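Local structure of EccE5 (Mycobacterium xenopi RIVM700367, 7B9F) at residues A159-S164 and T313-P318. The protein is probably a structural component of the ESX-5 type VII secretion system, the membrane machinery that exports proteins across the mycobacterial inner membrane. Numbering follows the deposited sequence.
Sequences AIDIVS and TVRLRP
Ile160 and Ile162 face Leu316 and Val314 as the hydrogen-bonded pairs of an antiparallel ladder, in which strands 159-164 and 313-318 run at 165° with their axes 4.5 Å apart. Each pair exchanges two backbone bonds; at the first, Ile160 N reaches Leu316 O at 2.8 Å. Between them, Asp161 and Arg315 form a non-hydrogen-bonded pair, and their side chains rise together from the same face of the sheet. The guanidinium takes the carboxylate side-on: Arg315 NE binds Asp161 OD1 and Arg315 NH2 binds Asp161 OD2, both at 2.9 Å. Both oxygens are met on their syn sides, and the two flat groups lie only 9° from coplanar. Arg315 leaves the backbone with CG anti to N, then bends at chi3 (-71°), which turns the NE edge of the guanidinium toward the carboxylate beside it. Two bonds fix how the groups are turned against each other. On this face too, Thr313 OG1 donates to Ile162 O at 3.0 Å, coming from above the carbonyl plane, while Val314 N approaches the same oxygen in that plane. Thr313 OG1 also lies beside Val163 CG2.

The other face is apolar. Ile162 CD1 reaches along the sheet to Leu316 CD1, 3.7 Å away, a diagonal contact that links the two hydrogen-bonded pairs. Directly across, Ile160 CB and Leu316 CB approach to 3.9 Å.

Both strands are interior to the antiparallel sheet: strand 196-204 pairs with the other edge of 159-166, and strand 322-331 with that of 310-319. From the former, Arg203 makes a second salt bridge to Asp161 OD2, so this buried carboxylate faces two arginines, which probably favours its ionised form. Leu200 and Leu202 extend the apolar face beside Ile160, as Val325 does beside Leu316.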
# COMPACT_ATOMS: atom_id res chain seq x y z
N ALA A 159 21.73 -15.49 25.03
CA ALA A 159 22.85 -15.34 25.95
C ALA A 159 24.10 -15.89 25.31
O ALA A 159 24.06 -16.81 24.49
CB ALA A 159 22.58 -16.04 27.28
N ILE A 160 25.23 -15.32 25.71
CA ILE A 160 26.55 -15.82 25.34
C ILE A 160 27.29 -16.08 26.64
O ILE A 160 27.48 -15.16 27.43
CB ILE A 160 27.33 -14.80 24.50
CG1 ILE A 160 26.56 -14.44 23.24
CG2 ILE A 160 28.67 -15.38 24.11
CD1 ILE A 160 26.31 -15.55 22.37
N ASP A 161 27.70 -17.32 26.87
CA ASP A 161 28.43 -17.63 28.08
C ASP A 161 29.86 -18.01 27.72
O ASP A 161 30.08 -19.00 27.02
CB ASP A 161 27.76 -18.75 28.87
CG ASP A 161 26.42 -18.34 29.44
OD1 ASP A 161 26.17 -17.13 29.53
OD2 ASP A 161 25.63 -19.23 29.79
N ILE A 162 30.82 -17.23 28.20
CA ILE A 162 32.21 -17.65 28.16
C ILE A 162 32.42 -18.64 29.29
O ILE A 162 32.17 -18.32 30.45
CB ILE A 162 33.17 -16.46 28.29
CG1 ILE A 162 33.07 -15.49 27.11
CG2 ILE A 162 34.59 -16.96 28.41
CD1 ILE A 162 32.06 -14.38 27.30
N VAL A 163 32.86 -19.85 28.97
CA VAL A 163 33.11 -20.87 29.98
C VAL A 163 34.56 -21.31 29.88
O VAL A 163 35.02 -21.68 28.80
CB VAL A 163 32.18 -22.08 29.82
CG1 VAL A 163 32.47 -23.10 30.89
CG2 VAL A 163 30.73 -21.65 29.90
N SER A 164 35.27 -21.25 31.00
CA SER A 164 36.65 -21.71 31.07
C SER A 164 36.82 -22.50 32.35
O SER A 164 36.31 -22.11 33.40
CB SER A 164 37.62 -20.54 31.03
OG SER A 164 37.17 -19.49 31.85
N THR A 313 33.12 -18.41 34.65
CA THR A 313 32.16 -18.17 33.58
C THR A 313 31.63 -16.75 33.62
O THR A 313 31.42 -16.17 34.68
CB THR A 313 31.02 -19.18 33.64
OG1 THR A 313 30.10 -18.92 32.57
CG2 THR A 313 30.31 -19.14 34.96
N VAL A 314 31.47 -16.18 32.42
CA VAL A 314 31.00 -14.82 32.22
C VAL A 314 29.84 -14.86 31.24
O VAL A 314 29.97 -15.44 30.16
CB VAL A 314 32.11 -13.90 31.69
CG1 VAL A 314 31.62 -12.49 31.62
CG2 VAL A 314 33.35 -13.98 32.56
N ARG A 315 28.72 -14.25 31.61
CA ARG A 315 27.52 -14.29 30.79
C ARG A 315 27.29 -12.94 30.12
O ARG A 315 27.35 -11.90 30.77
CB ARG A 315 26.30 -14.66 31.63
CG ARG A 315 24.98 -14.48 30.91
CD ARG A 315 23.89 -15.25 31.61
NE ARG A 315 24.08 -16.68 31.42
CZ ARG A 315 23.25 -17.61 31.88
NH1 ARG A 315 22.17 -17.25 32.56
NH2 ARG A 315 23.50 -18.89 31.67
N LEU A 316 27.04 -12.98 28.81
CA LEU A 316 26.67 -11.80 28.04
C LEU A 316 25.22 -11.91 27.62
O LEU A 316 24.81 -12.93 27.06
CB LEU A 316 27.56 -11.67 26.81
CG LEU A 316 29.06 -11.72 27.05
CD1 LEU A 316 29.77 -11.93 25.74
CD2 LEU A 316 29.52 -10.44 27.70
N ARG A 317 24.44 -10.87 27.89
CA ARG A 317 23.03 -10.84 27.54
C ARG A 317 22.70 -9.53 26.85
O ARG A 317 23.28 -8.49 27.18
CB ARG A 317 22.15 -10.99 28.78
CG ARG A 317 22.18 -12.35 29.42
CD ARG A 317 20.92 -12.58 30.22
NE ARG A 317 19.77 -12.76 29.35
CZ ARG A 317 18.64 -12.07 29.47
NH1 ARG A 317 18.52 -11.15 30.41
NH2 ARG A 317 17.63 -12.30 28.63
N PRO A 318 21.76 -9.53 25.91
CA PRO A 318 21.24 -8.26 25.40
C PRO A 318 20.39 -7.59 26.46
O PRO A 318 19.69 -8.25 27.22
CB PRO A 318 20.40 -8.68 24.19
CG PRO A 318 20.00 -10.06 24.47
CD PRO A 318 21.05 -10.69 25.33